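Local structure of serine protease inhibitor (Schistosoma haematobium, 3STO) at residues L50-G55 with T119-E124; Y65-T70 with V316-P321; V158-W163 with A185-N190. The protein probably inhibits serine proteases, as a serpin that presents a reactive-centre loop to its target enzyme. All coordinates share one frame; numbering follows the deposited sequence.

Contact 1: L50-G55 with T119-E124; sequences LGILLG and TGIFVE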
ATOM      1  N   LEU A  50      -8.995   7.449   4.729  1.00 36.89           N
ATOM      2  CA  LEU A  50     -10.283   7.962   4.265  1.00 33.38           C
ATOM      3  C   LEU A  50     -11.444   7.485   5.132  1.00 32.66           C
ATOM      4  O   LEU A  50     -12.295   8.266   5.567  1.00 40.81           O
ATOM      5  CB  LEU A  50     -10.533   7.469   2.854  1.00 31.47           C
ATOM      6  CG  LEU A  50     -11.290   8.463   2.018  1.00 35.15           C
ATOM      7  CD1 LEU A  50     -10.609   9.805   2.213  1.00 26.52           C
ATOM      8  CD2 LEU A  50     -11.221   7.993   0.595  1.00 35.28           C
ATOM      9  N   GLY A  51     -11.496   6.185   5.358  1.00 29.20           N
ATOM     10  CA  GLY A  51     -12.579   5.608   6.107  1.00 31.06           C
ATOM     11  C   GLY A  51     -12.677   6.158   7.510  1.00 34.77           C
ATOM     12  O   GLY A  51     -13.768   6.307   8.051  1.00 43.27           O
ATOM     13  N   ILE A  52     -11.550   6.457   8.126  1.00 22.41           N
ATOM     14  CA  ILE A  52     -11.609   6.894   9.508  1.00 26.93           C
ATOM     15  C   ILE A  52     -12.461   8.190   9.670  1.00 39.91           C
ATOM     16  O   ILE A  52     -13.248   8.311  10.615  1.00 34.80           O
ATOM     17  CB  ILE A  52     -10.212   7.005  10.101  1.00 33.97           C
ATOM     18  CG1 ILE A  52     -10.251   6.755  11.597  1.00 38.63           C
ATOM     19  CG2 ILE A  52      -9.564   8.343   9.760  1.00 37.39           C
ATOM     20  CD1 ILE A  52      -8.883   6.493  12.154  1.00 45.29           C
ATOM     21  N   LEU A  53     -12.343   9.120   8.721  1.00 34.05           N
ATOM     22  CA  LEU A  53     -13.080  10.388   8.760  1.00 28.95           C
ATOM     23  C   LEU A  53     -14.593  10.188   8.702  1.00 27.41           C
ATOM     24  O   LEU A  53     -15.341  10.855   9.393  1.00 25.34           O
ATOM     25  CB  LEU A  53     -12.614  11.317   7.643  1.00 34.45           C
ATOM     26  CG  LEU A  53     -11.126  11.685   7.750  1.00 39.36           C
ATOM     27  CD1 LEU A  53     -10.707  12.577   6.611  1.00 41.12           C
ATOM     28  CD2 LEU A  53     -10.846  12.365   9.078  1.00 34.50           C
ATOM     29  N   LEU A  54     -15.037   9.246   7.899  1.00 17.72           N
ATOM     30  CA  LEU A  54     -16.441   8.880   7.860  1.00 22.76           C
ATOM     31  C   LEU A  54     -16.862   7.948   9.018  1.00 29.64           C
ATOM     32  O   LEU A  54     -17.973   8.048   9.533  1.00 25.15           O
ATOM     33  CB  LEU A  54     -16.749   8.200   6.519  1.00 12.04           C
ATOM     34  CG  LEU A  54     -18.148   7.644   6.357  1.00 18.88           C
ATOM     35  CD1 LEU A  54     -19.172   8.779   6.550  1.00 17.14           C
ATOM     36  CD2 LEU A  54     -18.286   7.015   5.010  1.00 22.69           C
ATOM     37  N   GLY A  55     -15.988   7.016   9.400  1.00 31.98           N
ATOM     38  CA  GLY A  55     -16.324   6.047  10.425  1.00 14.68           C
ATOM     39  C   GLY A  55     -16.402   6.719  11.782  1.00 30.56           C
ATOM     40  O   GLY A  55     -17.133   6.282  12.652  1.00 30.05           O
ATOM     41  N   THR A 119      -2.410   5.695  10.674  1.00 31.22           N
ATOM     42  CA  THR A 119      -2.917   6.965  10.183  1.00 34.67           C
ATOM     43  C   THR A 119      -2.695   8.087  11.197  1.00 30.47           C
ATOM     44  O   THR A 119      -3.137   7.999  12.338  1.00 30.96           O
ATOM     45  CB  THR A 119      -4.401   6.879   9.826  1.00 35.02           C
ATOM     46  OG1 THR A 119      -4.553   6.007   8.708  1.00 35.18           O
ATOM     47  CG2 THR A 119      -4.938   8.259   9.458  1.00 35.54           C
ATOM     48  N   GLY A 120      -1.985   9.129  10.775  1.00 22.06           N
ATOM     49  CA  GLY A 120      -1.844  10.315  11.585  1.00 18.27           C
ATOM     50  C   GLY A 120      -2.716  11.420  11.033  1.00 27.12           C
ATOM     51  O   GLY A 120      -2.640  11.764   9.846  1.00 23.82           O
ATOM     52  N   ILE A 121      -3.572  11.956  11.893  1.00 30.22           N
ATOM     53  CA  ILE A 121      -4.410  13.095  11.558  1.00 16.83           C
ATOM     54  C   ILE A 121      -3.733  14.303  12.191  1.00 23.34           C
ATOM     55  O   ILE A 121      -3.644  14.382  13.408  1.00 32.28           O
ATOM     56  CB  ILE A 121      -5.847  12.887  12.117  1.00 39.07           C
ATOM     57  CG1 ILE A 121      -6.535  11.689  11.435  1.00 37.14           C
ATOM     58  CG2 ILE A 121      -6.686  14.139  11.973  1.00 28.67           C
ATOM     59  CD1 ILE A 121      -7.907  11.286  12.069  1.00 35.39           C
ATOM     60  N   PHE A 122      -3.211  15.218  11.379  1.00 24.85           N
ATOM     61  CA  PHE A 122      -2.513  16.379  11.921  1.00 29.37           C
ATOM     62  C   PHE A 122      -3.338  17.665  11.725  1.00 36.09           C
ATOM     63  O   PHE A 122      -3.488  18.162  10.604  1.00 36.12           O
ATOM     64  CB  PHE A 122      -1.093  16.532  11.337  1.00 25.38           C
ATOM     65  CG  PHE A 122      -0.197  15.353  11.605  1.00 33.69           C
ATOM     66  CD1 PHE A 122       0.520  15.268  12.790  1.00 33.88           C
ATOM     67  CD2 PHE A 122      -0.074  14.327  10.672  1.00 23.68           C
ATOM     68  CE1 PHE A 122       1.341  14.181  13.048  1.00 33.51           C
ATOM     69  CE2 PHE A 122       0.733  13.225  10.927  1.00 29.38           C
ATOM     70  CZ  PHE A 122       1.444  13.150  12.108  1.00 32.25           C
ATOM     71  N   VAL A 123      -3.859  18.194  12.830  1.00 39.13           N
ATOM     72  CA  VAL A 123      -4.698  19.395  12.804  1.00 38.11           C
ATOM     73  C   VAL A 123      -4.063  20.580  13.532  1.00 39.40           C
ATOM     74  O   VAL A 123      -3.517  20.445  14.640  1.00 33.92           O
ATOM     75  CB  VAL A 123      -6.061  19.144  13.456  1.00 28.69           C
ATOM     76  CG1 VAL A 123      -6.958  20.334  13.236  1.00 37.22           C
ATOM     77  CG2 VAL A 123      -6.697  17.895  12.894  1.00 40.61           C
ATOM     78  N   GLU A 124      -4.139  21.739  12.888  1.00 33.13           N
ATOM     79  CA  GLU A 124      -3.805  23.016  13.503  1.00 42.18           C
ATOM     80  C   GLU A 124      -4.408  23.152  14.922  1.00 48.32           C
ATOM     81  O   GLU A 124      -5.602  22.855  15.145  1.00 31.58           O
ATOM     82  CB  GLU A 124      -4.296  24.147  12.584  1.00 52.63           C
ATOM     83  CG  GLU A 124      -4.286  25.528  13.218  1.00 63.04           C
ATOM     84  CD  GLU A 124      -2.908  25.902  13.683  1.00 67.56           C
ATOM     85  OE1 GLU A 124      -2.001  25.882  12.817  1.00 53.37           O
ATOM     86  OE2 GLU A 124      -2.734  26.185  14.900  1.00 62.18           O
TER
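The end of Ile121 on strand 119-124 reaches the flank of helix 50-55 and rests against Ile52 and Leu53. In the serpin fold this is the place where the helix in the position of helix B packs on one face of the large central sheet, here against a strand that matches s2A. The tight part is small and purely apolar. Ile121 CD1 lies 4.1 Å from Ile52 CG2 and 4.3 Å from Leu53 CD2, so that one methyl touches the side chains of two consecutive helix residues. The side chain of Ile121 gets there fully stretched: CG1 leaves opposite the carbonyl carbon (chi1 -65°) and chi2 of 172° carries CD1 straight on toward the helix. Ile52 meets it at a slant, offering its CG2 branch. The backbones stay well apart, with the CA atoms of Leu53 and Ile121 separated by 9.5 Å, and the two segments bury just 129 Å² between them. Phe133 and Ile137 of helix 131-138 and Leu188 of the adjacent strand pack round Ile121 as well, which makes this a shared core. Toward the other end of the strand the helix is left behind: Val123 approaches it no nearer than 7.9 Å, and the partly exposed Glu124 lies farther off still, its carboxylate held by the backbone N atoms of Phe150 and Thr126 through OE1 and OE2. Gly55, at the end of the helix, is partly exposed too. At the start of the strand Thr119 also turns to the helix, and its OG1 is hydrogen-bonded to Thr49 OG1, one residue before the segment, with a weak bond to Asn190 ND2 besides.

Contact 2: Y65-T70 with V316-P321; sequences YQIGKT and VDLFDP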
ATOM      1  N   TYR A  65     -20.659  11.787   2.356  1.00 20.23           N
ATOM      2  CA  TYR A  65     -21.394  11.044   1.348  1.00 19.88           C
ATOM      3  C   TYR A  65     -20.486  10.636   0.197  1.00 23.59           C
ATOM      4  O   TYR A  65     -20.552   9.499  -0.280  1.00 19.86           O
ATOM      5  CB  TYR A  65     -22.574  11.865   0.832  1.00 22.64           C
ATOM      6  CG  TYR A  65     -23.421  11.180  -0.221  1.00 21.06           C
ATOM      7  CD1 TYR A  65     -23.913   9.933  -0.009  1.00 25.96           C
ATOM      8  CD2 TYR A  65     -23.733  11.802  -1.413  1.00 40.52           C
ATOM      9  CE1 TYR A  65     -24.652   9.292  -0.936  1.00 25.86           C
ATOM     10  CE2 TYR A  65     -24.499  11.171  -2.359  1.00 40.69           C
ATOM     11  CZ  TYR A  65     -24.959   9.902  -2.107  1.00 36.70           C
ATOM     12  OH  TYR A  65     -25.733   9.202  -3.025  1.00 55.58           O
ATOM     13  N   GLN A  66     -19.659  11.575  -0.257  1.00 18.70           N
ATOM     14  CA  GLN A  66     -18.686  11.302  -1.313  1.00 24.38           C
ATOM     15  C   GLN A  66     -17.734  10.159  -0.953  1.00 25.81           C
ATOM     16  O   GLN A  66     -17.510   9.258  -1.749  1.00 22.95           O
ATOM     17  CB  GLN A  66     -17.875  12.569  -1.605  1.00 23.05           C
ATOM     18  CG  GLN A  66     -18.690  13.544  -2.395  1.00 13.28           C
ATOM     19  CD  GLN A  66     -17.987  14.830  -2.646  1.00 22.55           C
ATOM     20  OE1 GLN A  66     -16.864  15.091  -2.146  1.00 17.68           O
ATOM     21  NE2 GLN A  66     -18.651  15.680  -3.422  1.00 22.23           N
ATOM     22  N   ILE A  67     -17.190  10.223   0.261  1.00 18.89           N
ATOM     23  CA  ILE A  67     -16.407   9.161   0.832  1.00 21.52           C
ATOM     24  C   ILE A  67     -17.125   7.816   0.752  1.00 23.12           C
ATOM     25  O   ILE A  67     -16.564   6.851   0.280  1.00 21.44           O
ATOM     26  CB  ILE A  67     -16.009   9.497   2.278  1.00 17.46           C
ATOM     27  CG1 ILE A  67     -15.088  10.723   2.277  1.00 13.65           C
ATOM     28  CG2 ILE A  67     -15.324   8.304   2.938  1.00 20.51           C
ATOM     29  CD1 ILE A  67     -14.515  11.075   3.652  1.00 19.45           C
ATOM     30  N   GLY A  68     -18.366   7.757   1.196  1.00 23.13           N
ATOM     31  CA  GLY A  68     -19.109   6.517   1.150  1.00 19.76           C
ATOM     32  C   GLY A  68     -19.353   5.974  -0.248  1.00 30.44           C
ATOM     33  O   GLY A  68     -19.297   4.756  -0.470  1.00 30.49           O
ATOM     34  N   LYS A  69     -19.638   6.861  -1.199  1.00 24.46           N
ATOM     35  CA  LYS A  69     -19.807   6.428  -2.584  1.00 28.09           C
ATOM     36  C   LYS A  69     -18.497   5.849  -3.153  1.00 28.24           C
ATOM     37  O   LYS A  69     -18.477   4.786  -3.784  1.00 27.63           O
ATOM     38  CB  LYS A  69     -20.321   7.583  -3.460  1.00 29.02           C
ATOM     39  CG  LYS A  69     -21.830   7.595  -3.696  1.00 23.30           C
ATOM     40  N   THR A  70     -17.406   6.565  -2.931  1.00 22.78           N
ATOM     41  CA  THR A  70     -16.128   6.171  -3.470  1.00 26.18           C
ATOM     42  C   THR A  70     -15.760   4.844  -2.853  1.00 28.55           C
ATOM     43  O   THR A  70     -15.107   4.013  -3.473  1.00 23.44           O
ATOM     44  CB  THR A  70     -15.056   7.185  -3.118  1.00 25.70           C
ATOM     45  OG1 THR A  70     -15.353   8.428  -3.768  1.00 27.87           O
ATOM     46  CG2 THR A  70     -13.710   6.691  -3.564  1.00 25.03           C
ATOM     47  N   VAL A 316     -14.112  14.970  -3.181  1.00 26.93           N
ATOM     48  CA  VAL A 316     -13.879  16.345  -3.593  1.00 22.52           C
ATOM     49  C   VAL A 316     -14.060  17.333  -2.446  1.00 27.81           C
ATOM     50  O   VAL A 316     -13.117  18.075  -2.113  1.00 20.60           O
ATOM     51  CB  VAL A 316     -14.798  16.714  -4.803  1.00 29.12           C
ATOM     52  CG1 VAL A 316     -14.665  18.172  -5.162  1.00 17.20           C
ATOM     53  CG2 VAL A 316     -14.462  15.808  -6.014  1.00 19.40           C
ATOM     54  N   ASP A 317     -15.252  17.336  -1.829  1.00 21.85           N
ATOM     55  CA  ASP A 317     -15.547  18.347  -0.791  1.00 24.41           C
ATOM     56  C   ASP A 317     -14.545  18.359   0.340  1.00 27.07           C
ATOM     57  O   ASP A 317     -14.296  19.406   0.910  1.00 22.35           O
ATOM     58  CB  ASP A 317     -16.922  18.155  -0.184  1.00 24.73           C
ATOM     59  CG  ASP A 317     -18.033  18.468  -1.148  1.00 33.88           C
ATOM     60  OD1 ASP A 317     -17.749  18.672  -2.365  1.00 24.24           O
ATOM     61  OD2 ASP A 317     -19.194  18.495  -0.665  1.00 33.49           O
ATOM     62  N   LEU A 318     -14.013  17.185   0.690  1.00 22.80           N
ATOM     63  CA  LEU A 318     -13.016  17.066   1.755  1.00 18.50           C
ATOM     64  C   LEU A 318     -11.846  18.052   1.551  1.00 21.96           C
ATOM     65  O   LEU A 318     -11.218  18.506   2.513  1.00 20.11           O
ATOM     66  CB  LEU A 318     -12.434  15.652   1.748  1.00 27.95           C
ATOM     67  CG  LEU A 318     -12.219  14.778   2.977  1.00 30.67           C
ATOM     68  CD1 LEU A 318     -11.101  13.813   2.692  1.00 25.34           C
ATOM     69  CD2 LEU A 318     -11.958  15.551   4.259  1.00 24.98           C
ATOM     70  N   PHE A 319     -11.539  18.353   0.288  1.00 22.51           N
ATOM     71  CA  PHE A 319     -10.299  19.054  -0.043  1.00 28.26           C
ATOM     72  C   PHE A 319     -10.508  20.517  -0.361  1.00 21.87           C
ATOM     73  O   PHE A 319      -9.618  21.193  -0.837  1.00 28.90           O
ATOM     74  CB  PHE A 319      -9.567  18.337  -1.190  1.00 24.29           C
ATOM     75  CG  PHE A 319      -9.311  16.873  -0.912  1.00 21.45           C
ATOM     76  CD1 PHE A 319      -8.504  16.493   0.155  1.00 14.91           C
ATOM     77  CD2 PHE A 319      -9.902  15.891  -1.692  1.00 19.91           C
ATOM     78  CE1 PHE A 319      -8.282  15.163   0.427  1.00 24.07           C
ATOM     79  CE2 PHE A 319      -9.690  14.547  -1.433  1.00 17.16           C
ATOM     80  CZ  PHE A 319      -8.880  14.173  -0.364  1.00 16.65           C
ATOM     81  N   ASP A 320     -11.688  21.006  -0.039  1.00 28.36           N
ATOM     82  CA  ASP A 320     -12.115  22.330  -0.465  1.00 32.58           C
ATOM     83  C   ASP A 320     -12.665  23.148   0.707  1.00 28.49           C
ATOM     84  O   ASP A 320     -13.650  22.769   1.344  1.00 26.49           O
ATOM     85  CB  ASP A 320     -13.153  22.179  -1.578  1.00 40.94           C
ATOM     86  CG  ASP A 320     -13.729  23.503  -2.031  1.00 54.04           C
ATOM     87  OD1 ASP A 320     -13.196  24.562  -1.635  1.00 49.68           O
ATOM     88  OD2 ASP A 320     -14.722  23.476  -2.788  1.00 61.73           O
ATOM     89  N   PRO A 321     -12.013  24.274   0.994  1.00 25.51           N
ATOM     90  CA  PRO A 321     -12.357  25.236   2.055  1.00 38.54           C
ATOM     91  C   PRO A 321     -13.839  25.622   2.075  1.00 36.57           C
ATOM     92  O   PRO A 321     -14.392  25.780   3.145  1.00 33.18           O
ATOM     93  CB  PRO A 321     -11.533  26.464   1.686  1.00 34.28           C
ATOM     94  CG  PRO A 321     -10.385  25.924   0.916  1.00 32.40           C
ATOM     95  CD  PRO A 321     -10.879  24.727   0.171  1.00 31.34           C
TER
HETATM   96  O   HOH W   1     -15.419  14.506   0.203  1.00 22.97           O
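Gln66 reaches from helix 65-70 to the backbone of Val316 and Asp317, where the loop 316-321 begins a short 3-10 turn. Its CB points at the loop; CG continues opposite the carbonyl carbon (chi1 -75°), and the chain stays extended, which brings CD to 3.8 Å from Asp317 N. At the tip, OE1 collects two backbone N-H groups. The bond from Asp317 N, 2.8 Å long and 161° at the hydrogen, lies in the amide plane on a lone pair of OE1. That from Val316 N to OE1, 2.9 Å, comes from above the plane, 46° out of it. A water donates a third bond to OE1 and in turn accepts from Leu318 N, so one oxygen serves, directly or through water, three successive N-H groups at the opening of the turn. NE2 makes a weak bond of 3.3 Å to Asp317 OD1; the amide and carboxylate planes are steeply inclined, and the stronger partner of this aspartate is Arg62 of the same helix as Gln66, in a salt bridge through OD2. OE1 thus carries the main hold on the amide. Beside this polar junction Ile67 CD1 stands 4.4 Å from Leu318 CG, in loose apolar contact. The contact ties helix 61-70 of the serpin helical subdomain to the loop that follows helix 307-312 and leads to strand 339-348, while Leu50, Leu53 and Leu54 of helix 43-55 pack against its apolar side, Ile67 meeting Leu50 and Leu54, Leu318 meeting Leu50 and Leu53.

Contact 3: V158-W163 with A185-N190; sequences VDINDW and AMILVN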
ATOM      1  N   VAL A 158       8.881  19.084  12.038  1.00 51.53           N
ATOM      2  CA  VAL A 158       9.511  18.198  13.022  1.00 50.44           C
ATOM      3  C   VAL A 158       8.526  17.171  13.582  1.00 50.94           C
ATOM      4  O   VAL A 158       8.718  15.967  13.405  1.00 55.09           O
ATOM      5  CB  VAL A 158      10.184  19.003  14.177  1.00 54.67           C
ATOM      6  CG1 VAL A 158      10.525  18.098  15.358  1.00 35.54           C
ATOM      7  CG2 VAL A 158      11.421  19.717  13.662  1.00 58.13           C
ATOM      8  N   ASP A 159       7.476  17.654  14.242  1.00 43.87           N
ATOM      9  CA  ASP A 159       6.419  16.799  14.778  1.00 54.53           C
ATOM     10  C   ASP A 159       6.016  15.675  13.834  1.00 44.04           C
ATOM     11  O   ASP A 159       6.011  14.502  14.213  1.00 37.12           O
ATOM     12  CB  ASP A 159       5.178  17.630  15.134  1.00 68.14           C
ATOM     13  CG  ASP A 159       5.266  18.266  16.515  1.00 79.78           C
ATOM     14  OD1 ASP A 159       6.398  18.505  17.013  1.00 74.70           O
ATOM     15  OD2 ASP A 159       4.191  18.528  17.103  1.00 81.06           O
ATOM     16  N   ILE A 160       5.673  16.037  12.608  1.00 38.00           N
ATOM     17  CA  ILE A 160       5.241  15.051  11.636  1.00 40.37           C
ATOM     18  C   ILE A 160       6.350  14.042  11.321  1.00 42.44           C
ATOM     19  O   ILE A 160       6.139  12.828  11.420  1.00 39.29           O
ATOM     20  CB  ILE A 160       4.757  15.714  10.344  1.00 31.83           C
ATOM     21  CG1 ILE A 160       3.410  16.398  10.598  1.00 46.31           C
ATOM     22  CG2 ILE A 160       4.605  14.668   9.275  1.00 32.74           C
ATOM     23  CD1 ILE A 160       2.945  17.292   9.481  1.00 32.82           C
ATOM     24  N   ASN A 161       7.528  14.550  10.955  1.00 51.15           N
ATOM     25  CA  ASN A 161       8.688  13.702  10.651  1.00 45.27           C
ATOM     26  C   ASN A 161       8.945  12.740  11.782  1.00 40.04           C
ATOM     27  O   ASN A 161       9.246  11.575  11.548  1.00 49.43           O
ATOM     28  CB  ASN A 161       9.950  14.525  10.350  1.00 40.91           C
ATOM     29  CG  ASN A 161       9.940  15.143   8.941  1.00 46.35           C
ATOM     30  OD1 ASN A 161       9.190  14.720   8.058  1.00 52.56           O
ATOM     31  ND2 ASN A 161      10.792  16.130   8.730  1.00 45.02           N
ATOM     32  N   ASP A 162       8.774  13.207  13.012  1.00 37.35           N
ATOM     33  CA  ASP A 162       8.960  12.326  14.161  1.00 43.42           C
ATOM     34  C   ASP A 162       7.925  11.230  14.222  1.00 48.83           C
ATOM     35  O   ASP A 162       8.251  10.081  14.519  1.00 56.28           O
ATOM     36  CB  ASP A 162       8.974  13.106  15.476  1.00 43.35           C
ATOM     37  CG  ASP A 162      10.235  13.946  15.634  1.00 68.06           C
ATOM     38  OD1 ASP A 162      11.268  13.598  15.011  1.00 74.40           O
ATOM     39  OD2 ASP A 162      10.194  14.956  16.373  1.00 85.32           O
ATOM     40  N   TRP A 163       6.675  11.581  13.949  1.00 39.20           N
ATOM     41  CA  TRP A 163       5.625  10.598  13.993  1.00 30.55           C
ATOM     42  C   TRP A 163       5.929   9.520  12.972  1.00 34.90           C
ATOM     43  O   TRP A 163       5.830   8.338  13.268  1.00 39.23           O
ATOM     44  CB  TRP A 163       4.254  11.223  13.684  1.00 29.77           C
ATOM     45  CG  TRP A 163       3.149  10.191  13.758  1.00 28.18           C
ATOM     46  CD1 TRP A 163       2.551   9.721  14.884  1.00 33.12           C
ATOM     47  CD2 TRP A 163       2.530   9.503  12.664  1.00 25.88           C
ATOM     48  NE1 TRP A 163       1.578   8.807  14.570  1.00 29.24           N
ATOM     49  CE2 TRP A 163       1.546   8.642  13.215  1.00 31.26           C
ATOM     50  CE3 TRP A 163       2.702   9.531  11.274  1.00 22.53           C
ATOM     51  CZ2 TRP A 163       0.753   7.794  12.431  1.00 23.75           C
ATOM     52  CZ3 TRP A 163       1.894   8.699  10.490  1.00 25.50           C
ATOM     53  CH2 TRP A 163       0.938   7.840  11.075  1.00 25.16           C
ATOM     54  N   ALA A 185      -4.423  23.908   7.376  1.00 31.73           N
ATOM     55  CA  ALA A 185      -5.384  23.489   8.393  1.00 30.12           C
ATOM     56  C   ALA A 185      -5.166  22.049   8.863  1.00 32.63           C
ATOM     57  O   ALA A 185      -5.135  21.770  10.058  1.00 26.36           O
ATOM     58  CB  ALA A 185      -6.817  23.657   7.866  1.00 31.32           C
HETATM   59  N   MSE A 186      -5.035  21.131   7.911  1.00 37.51           N
HETATM   60  CA  MSE A 186      -5.029  19.715   8.246  1.00 33.87           C
HETATM   61  C   MSE A 186      -4.283  18.865   7.244  1.00 27.03           C
HETATM   62  O   MSE A 186      -4.423  19.038   6.025  1.00 26.81           O
HETATM   63  CB  MSE A 186      -6.459  19.195   8.383  1.00 30.17           C
HETATM   64  CG  MSE A 186      -6.531  17.694   8.668  1.00 41.02           C
HETATM   65 SE   MSE A 186      -8.360  17.080   9.136  1.00 66.94          SE
HETATM   66  CE  MSE A 186      -9.388  18.224   7.924  1.00 56.10           C
ATOM     67  N   ILE A 187      -3.486  17.950   7.777  1.00 26.70           N
ATOM     68  CA  ILE A 187      -2.752  16.999   6.959  1.00 23.05           C
ATOM     69  C   ILE A 187      -2.970  15.567   7.432  1.00 24.07           C
ATOM     70  O   ILE A 187      -2.873  15.264   8.625  1.00 25.53           O
ATOM     71  CB  ILE A 187      -1.272  17.292   6.991  1.00 35.93           C
ATOM     72  CG1 ILE A 187      -0.975  18.590   6.214  1.00 24.99           C
ATOM     73  CG2 ILE A 187      -0.495  16.082   6.433  1.00 35.71           C
ATOM     74  CD1 ILE A 187       0.501  18.945   6.172  1.00 26.27           C
ATOM     75  N   LEU A 188      -3.310  14.702   6.492  1.00 23.42           N
ATOM     76  CA  LEU A 188      -3.427  13.264   6.752  1.00 26.90           C
ATOM     77  C   LEU A 188      -2.208  12.535   6.181  1.00 21.22           C
ATOM     78  O   LEU A 188      -1.776  12.819   5.046  1.00 15.71           O
ATOM     79  CB  LEU A 188      -4.682  12.697   6.103  1.00 20.59           C
ATOM     80  CG  LEU A 188      -6.047  13.262   6.476  1.00 27.35           C
ATOM     81  CD1 LEU A 188      -7.111  12.613   5.600  1.00 23.86           C
ATOM     82  CD2 LEU A 188      -6.312  13.010   7.929  1.00 23.70           C
ATOM     83  N   VAL A 189      -1.670  11.620   6.983  1.00 25.48           N
ATOM     84  CA  VAL A 189      -0.475  10.843   6.666  1.00 18.72           C
ATOM     85  C   VAL A 189      -0.749   9.347   6.898  1.00 27.04           C
ATOM     86  O   VAL A 189      -1.069   8.923   8.003  1.00 27.90           O
ATOM     87  CB  VAL A 189       0.763  11.283   7.511  1.00 27.66           C
ATOM     88  CG1 VAL A 189       2.012  10.569   7.033  1.00 25.87           C
ATOM     89  CG2 VAL A 189       1.000  12.774   7.400  1.00 24.42           C
ATOM     90  N   ASN A 190      -0.658   8.551   5.840  1.00 29.16           N
ATOM     91  CA  ASN A 190      -0.765   7.099   5.973  1.00 33.13           C
ATOM     92  C   ASN A 190       0.587   6.348   5.837  1.00 31.56           C
ATOM     93  O   ASN A 190       1.396   6.617   4.955  1.00 27.55           O
ATOM     94  CB  ASN A 190      -1.827   6.498   5.025  1.00 21.37           C
ATOM     95  CG  ASN A 190      -1.950   4.971   5.202  1.00 38.35           C
ATOM     96  OD1 ASN A 190      -1.446   4.179   4.395  1.00 34.24           O
ATOM     97  ND2 ASN A 190      -2.584   4.564   6.291  1.00 38.24           N
TER
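Trp163 sets the six-membered end of its indole beside Val189: CZ3 lies 3.9 Å from Val189 CG1, and CH2 lies 3.8 Å from Val189 O, which it approaches obliquely. The side chains of Trp163 and Val189 run alongside each other, pointing opposite ways. One turn earlier on the helix, Ile160 supplies both branches, CG2 at 4.5 Å from Val189 CG2 and CD1 at 4.4 Å from Ile187 CD1. Apart from the carbonyl, the contacts are apolar. The segments 158-163 and 186-190 run nearly parallel, 18° between their directions with axes 10.8 Å apart, and they correspond to helix F of the serpin fold lying along strand s3A on one face of the central sheet. In inhibitory serpins the reactive-centre loop enters the sheet between s3A and s5A, beneath this helix. Farther out, other residues fix the tryptophan. Its ring leaves the helix with CG opposite the backbone N (chi1 -179°), meets Phe122 of strand 112-124 edge-to-face, and touches Ser118. On the polar side NE1 is hydrogen-bonded to Glu144 OE1, which limits how the indole can turn. Val189 O is itself engaged by the neighbouring strand, accepting the backbone N-H of Gly120, and Ile187 is paired in the same ladder with Phe122.

Contacts 1 and 3 lie on opposite faces of the central sheet, helix 43-55 on one and helix 153-167 on the other, with their centres 11 Å apart. Their strands are antiparallel neighbours: Phe122 N lies 2.8 Å from Ile187 O. Contact 2, centred 13 Å from contact 1, lies beyond helix 43-55, farther from the sheet, in the helical subdomain, and touches contact 1 through apolar side chains: Leu54 CD2 is 3.8 Å from Ile67 CG2, and Leu53 CD1 is 4.0 Å from Leu318 CD2. Contacts 2 and 3 do not touch, their centres being 21 Å apart and their nearest atoms about 5 Å. None of the three includes the reactive-centre loop.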